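Local coordinates for putative uncharacterized protein (Vibrio cholerae, PDB 4G7X) that probably serves in phage infection as the N1 domain of a CTXphi pIII-type minor coat protein, engaging the host TolA protein, at residues G40-I45 with P79-C84; V53-S58 with Y64-Y69. All coordinates share one frame; numbering follows the deposited sequence. Where two conformers were deposited one is given.

Contact 1: G40-I45 with P79-C84; sequences GCMLDI and PNWPMC
Met42, on strand 41-48, drives its thioether against the six-membered ring of Trp81, making a Met-aromatic contact within the small disulfide-bonded beta domain that forms the N1 region of the CTXphi pIII protein. The partner segment, 79-84, has no regular secondary structure and belongs to the loop between strands 64-71 and 93-95. The CA atoms of Met42 and Pro79, the nearest pair, are 10.0 Å apart, so side chains alone bridge the gap.

Met42 SD lies 3.5 Å from Trp81 CZ3 and 4.6 Å from the centroid of the six-membered ring. At 67° off the ring normal, the sulfur meets the outer CZ3-CH2 corner obliquely. The methyl follows the same corner, with Met42 CE 3.5 Å from Trp81 CH2. Starting with CG anti to the backbone N (chi1 -170°), the methionine chain bends at both chi2 and chi3, and this fold lays SD and CE side by side along the ring instead of presenting the methyl alone. Trp81 comes from the opposite direction, its indole also packing on Ser35 of strand 35-38 and on Arg93 and Ile95 of strand 93-95.

Pro79 completes the group. A weak Trp81 N to Pro79 O hydrogen bond of 3.1 Å closes an inverse gamma turn centred on Asn80, which brings the proline back over the indole of Trp81, two residues further on: Pro79 CB stands 3.4 Å above the indole plane, toward the rim. This is the side on which Met42 CE lies, and there Met42 CE meets Pro79 CG at 4.0 Å.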
# COMPACT_ATOMS: atom_id res chain seq x y z
N GLY A 40 0.19 -0.12 -17.67
CA GLY A 40 -0.60 0.51 -18.73
C GLY A 40 -1.48 1.67 -18.29
O GLY A 40 -2.08 2.33 -19.13
N CYS A 41 -1.55 1.91 -16.99
CA CYS A 41 -2.41 2.94 -16.41
C CYS A 41 -1.57 4.12 -15.93
O CYS A 41 -0.60 3.93 -15.19
CB CYS A 41 -3.19 2.36 -15.24
SG CYS A 41 -4.46 3.47 -14.57
N MET A 42 -1.95 5.32 -16.33
CA MET A 42 -1.23 6.51 -15.88
C MET A 42 -1.69 6.93 -14.49
O MET A 42 -2.86 7.25 -14.28
CB MET A 42 -1.40 7.66 -16.87
CG MET A 42 -0.48 8.84 -16.56
SD MET A 42 1.26 8.50 -16.88
CE MET A 42 1.29 8.61 -18.67
N LEU A 43 -0.75 6.91 -13.55
CA LEU A 43 -1.03 7.23 -12.15
C LEU A 43 -0.34 8.51 -11.75
O LEU A 43 0.78 8.77 -12.19
CB LEU A 43 -0.53 6.10 -11.24
CG LEU A 43 -0.90 4.65 -11.53
CD1 LEU A 43 -0.43 3.74 -10.40
CD2 LEU A 43 -2.39 4.47 -11.76
N ASP A 44 -1.00 9.29 -10.89
CA ASP A 44 -0.42 10.49 -10.31
C ASP A 44 -0.24 10.35 -8.80
O ASP A 44 -1.06 9.74 -8.12
CB ASP A 44 -1.30 11.72 -10.60
CG ASP A 44 -1.31 12.12 -12.06
OD1 ASP A 44 -0.48 11.64 -12.85
OD2 ASP A 44 -2.17 12.95 -12.42
N ILE A 45 0.83 10.94 -8.29
CA ILE A 45 1.08 10.99 -6.85
C ILE A 45 -0.09 11.62 -6.08
O ILE A 45 -0.65 12.63 -6.51
CB ILE A 45 2.42 11.72 -6.56
CG1 ILE A 45 2.80 11.67 -5.07
CG2 ILE A 45 2.38 13.17 -7.05
CD1 ILE A 45 3.25 10.30 -4.58
N PRO A 79 3.71 7.63 -23.64
CA PRO A 79 4.81 8.58 -23.61
C PRO A 79 6.17 7.93 -23.83
O PRO A 79 6.37 6.77 -23.47
CB PRO A 79 4.73 9.13 -22.19
CG PRO A 79 4.20 7.99 -21.38
CD PRO A 79 3.29 7.21 -22.29
N ASN A 80 7.09 8.68 -24.43
CA ASN A 80 8.48 8.25 -24.54
C ASN A 80 9.22 8.63 -23.27
O ASN A 80 9.90 9.66 -23.21
CB ASN A 80 9.15 8.85 -25.78
CG ASN A 80 10.52 8.27 -26.04
OD1 ASN A 80 10.95 7.32 -25.39
ND2 ASN A 80 11.23 8.85 -27.00
N TRP A 81 9.05 7.81 -22.24
CA TRP A 81 9.64 8.04 -20.93
C TRP A 81 10.61 6.95 -20.57
O TRP A 81 10.49 5.83 -21.06
CB TRP A 81 8.56 8.08 -19.85
CG TRP A 81 7.65 9.27 -19.86
CD1 TRP A 81 7.77 10.45 -20.59
CD2 TRP A 81 6.46 9.46 -19.03
NE1 TRP A 81 6.74 11.31 -20.30
CE2 TRP A 81 5.93 10.78 -19.36
CE3 TRP A 81 5.81 8.68 -18.08
CZ2 TRP A 81 4.78 11.28 -18.76
CZ3 TRP A 81 4.66 9.20 -17.47
CH2 TRP A 81 4.16 10.46 -17.81
N PRO A 82 11.58 7.26 -19.69
CA PRO A 82 12.48 6.24 -19.18
C PRO A 82 11.78 5.31 -18.20
O PRO A 82 10.70 5.62 -17.70
CB PRO A 82 13.55 7.05 -18.44
CG PRO A 82 12.81 8.26 -17.96
CD PRO A 82 11.79 8.56 -19.03
N MET A 83 12.39 4.16 -17.93
CA MET A 83 11.92 3.27 -16.89
C MET A 83 12.20 3.90 -15.53
O MET A 83 13.24 4.54 -15.32
CB MET A 83 12.60 1.91 -16.99
CG MET A 83 12.36 1.19 -18.32
SD MET A 83 10.62 0.90 -18.71
CE MET A 83 10.15 -0.21 -17.39
N CYS A 84 11.25 3.76 -14.60
CA CYS A 84 11.48 4.23 -13.23
C CYS A 84 12.69 3.52 -12.64
O CYS A 84 12.90 2.33 -12.88
CB CYS A 84 10.25 3.97 -12.35
SG CYS A 84 8.71 4.71 -12.96

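Contact 2: V53-S58 with Y64-Y69; sequences VWSCLS and YCKGLY
Lys66 O receives the backbone N-H of Ser55 at 3.0 Å, with an N-H...O angle of 161°, and is approached by two further groups. Trp54 CA makes a CA-H...O contact with Lys66 O at 3.3 Å, and a water shared with Val53 O donates to it weakly. The same oxygen lies above the plane of the Trp54 indole, obliquely and offset toward the rim.

Ser55 O accepts the N-H of Lys66, with Lys66 N at 2.8 Å, and a second reciprocal pair joins Leu57 and Tyr64. These bonds define the antiparallel beta hairpin of strands 51-59 and 64-71, whose segment axes run at 156°. Between the two hydrogen-bonded pairs sits the non-hydrogen-bonded pair Cys56-Cys65, joined across the strands by a disulfide with chi3 of 99°.

On the disulfide's face of the sheet, Trp54 sends its ring across the neighbouring strand: Trp54 CZ2 reaches Cys65 CB at 3.4 Å, and Cys65 SG lies obliquely to the six-membered ring as a sulfur-aromatic contact. Tyr69 OH, hydrogen-bonded to Val33 O, meets the edge of that indole at Trp54 CZ3, 3.4 Å away.

The other face carries Ser55, Leu57, Tyr64 and Lys66. In the conformer of Leu57 described, CD1 lies over one face of the Tyr64 ring, 4.0 Å from its centroid, in a CH-pi contact. Extended beyond CG, Lys66 carries its CE past Ser55 OG at 3.5 Å and its NZ on to hydrogen-bond the backbone of the chain of another protein.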
# COMPACT_ATOMS: atom_id res chain seq x y z
N VAL A 53 1.89 12.21 -0.41
CA VAL A 53 1.92 10.99 0.39
C VAL A 53 3.11 10.15 -0.09
O VAL A 53 2.98 9.24 -0.91
CB VAL A 53 0.60 10.21 0.32
CG1 VAL A 53 0.60 9.08 1.35
CG2 VAL A 53 -0.58 11.15 0.56
N TRP A 54 4.28 10.49 0.46
CA TRP A 54 5.58 10.07 -0.04
C TRP A 54 6.56 10.09 1.09
O TRP A 54 6.54 11.01 1.91
CB TRP A 54 6.04 11.06 -1.12
CG TRP A 54 7.47 10.87 -1.56
CD1 TRP A 54 8.63 11.33 -0.93
CD2 TRP A 54 7.94 10.15 -2.75
NE1 TRP A 54 9.75 10.95 -1.63
CE2 TRP A 54 9.41 10.25 -2.73
CE3 TRP A 54 7.32 9.47 -3.79
CZ2 TRP A 54 10.19 9.69 -3.73
CZ3 TRP A 54 8.12 8.90 -4.79
CH2 TRP A 54 9.52 9.01 -4.75
N SER A 55 7.45 9.10 1.13
CA SER A 55 8.57 9.14 2.07
C SER A 55 9.75 8.31 1.57
O SER A 55 9.56 7.41 0.76
CB SER A 55 8.14 8.68 3.47
OG SER A 55 7.68 7.34 3.46
N CYS A 56 10.95 8.65 2.03
CA CYS A 56 12.14 7.84 1.76
C CYS A 56 12.64 7.25 3.08
O CYS A 56 12.63 7.92 4.11
CB CYS A 56 13.22 8.64 1.02
SG CYS A 56 12.69 9.31 -0.58
N LEU A 57 13.06 5.98 3.02
CA LEU A 57 13.48 5.23 4.20
C LEU A 57 14.83 4.56 3.99
O LEU A 57 15.21 4.25 2.87
CB LEU A 57 12.45 4.14 4.54
CG LEU A 57 10.96 4.46 4.45
CD1 LEU A 57 10.51 4.54 3.00
CD2 LEU A 57 10.16 3.39 5.19
N SER A 58 15.55 4.34 5.09
CA SER A 58 16.80 3.59 5.08
C SER A 58 16.75 2.63 6.26
O SER A 58 16.92 3.03 7.41
CB SER A 58 17.99 4.53 5.19
OG SER A 58 19.21 3.82 5.14
N TYR A 64 15.31 3.21 0.07
CA TYR A 64 14.29 3.33 -0.96
C TYR A 64 13.32 4.46 -0.65
O TYR A 64 13.32 5.00 0.46
CB TYR A 64 13.53 2.00 -1.13
CG TYR A 64 12.60 1.63 0.01
CD1 TYR A 64 11.22 1.79 -0.12
CD2 TYR A 64 13.10 1.09 1.20
CE1 TYR A 64 10.36 1.44 0.91
CE2 TYR A 64 12.25 0.74 2.24
CZ TYR A 64 10.88 0.91 2.08
OH TYR A 64 10.02 0.56 3.09
N CYS A 65 12.50 4.80 -1.64
CA CYS A 65 11.40 5.73 -1.46
C CYS A 65 10.09 5.07 -1.87
O CYS A 65 10.07 4.12 -2.66
CB CYS A 65 11.61 7.00 -2.29
SG CYS A 65 13.15 7.89 -1.97
N LYS A 66 8.99 5.58 -1.32
CA LYS A 66 7.67 5.06 -1.63
C LYS A 66 6.68 6.20 -1.74
O LYS A 66 6.79 7.21 -1.04
CB LYS A 66 7.20 4.04 -0.58
CG LYS A 66 7.13 4.58 0.84
CD LYS A 66 6.63 3.52 1.82
CE LYS A 66 6.74 4.01 3.26
NZ LYS A 66 6.16 3.05 4.24
N GLY A 67 5.71 6.03 -2.63
CA GLY A 67 4.61 6.98 -2.79
C GLY A 67 3.30 6.26 -3.00
O GLY A 67 3.29 5.08 -3.39
N LEU A 68 2.19 6.95 -2.71
CA LEU A 68 0.84 6.45 -3.02
C LEU A 68 0.33 7.11 -4.28
O LEU A 68 0.47 8.33 -4.45
CB LEU A 68 -0.13 6.74 -1.88
CG LEU A 68 -0.13 5.81 -0.67
CD1 LEU A 68 -1.36 6.07 0.19
CD2 LEU A 68 -0.08 4.35 -1.10
N TYR A 69 -0.26 6.31 -5.16
CA TYR A 69 -0.66 6.73 -6.51
C TYR A 69 -2.07 6.30 -6.88
O TYR A 69 -2.51 5.21 -6.50
CB TYR A 69 0.33 6.15 -7.54
CG TYR A 69 1.71 6.76 -7.41
CD1 TYR A 69 2.10 7.82 -8.22
CD2 TYR A 69 2.60 6.29 -6.45
CE1 TYR A 69 3.35 8.41 -8.07
CE2 TYR A 69 3.85 6.87 -6.29
CZ TYR A 69 4.23 7.93 -7.11
OH TYR A 69 5.47 8.52 -6.92
O HOH W 1 3.81 6.86 0.64

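Both contacts reach the same mixed sheet, contact 1 through strand 41-48 alone, yet their centres lie about 17 Å apart on opposite sides of the chain's centre. Contact 2, the more buried, buries 571 Å², both segments summed, and combines paired backbones with a disulfide and aromatic packing; one face also meets another protein chain. Contact 1 buries 104 Å², is partly buried, and relies on sulfur-aromatic and apolar touches between a strand and an irregular loop, with no other chain of the assembly at its segments. Strand 41-48 connects them, neighbouring both hairpin strands: Leu43 CB packs on Tyr69 CB at 3.8 Å, and Ile45 CD1 reaches Leu68 O at 3.4 Å.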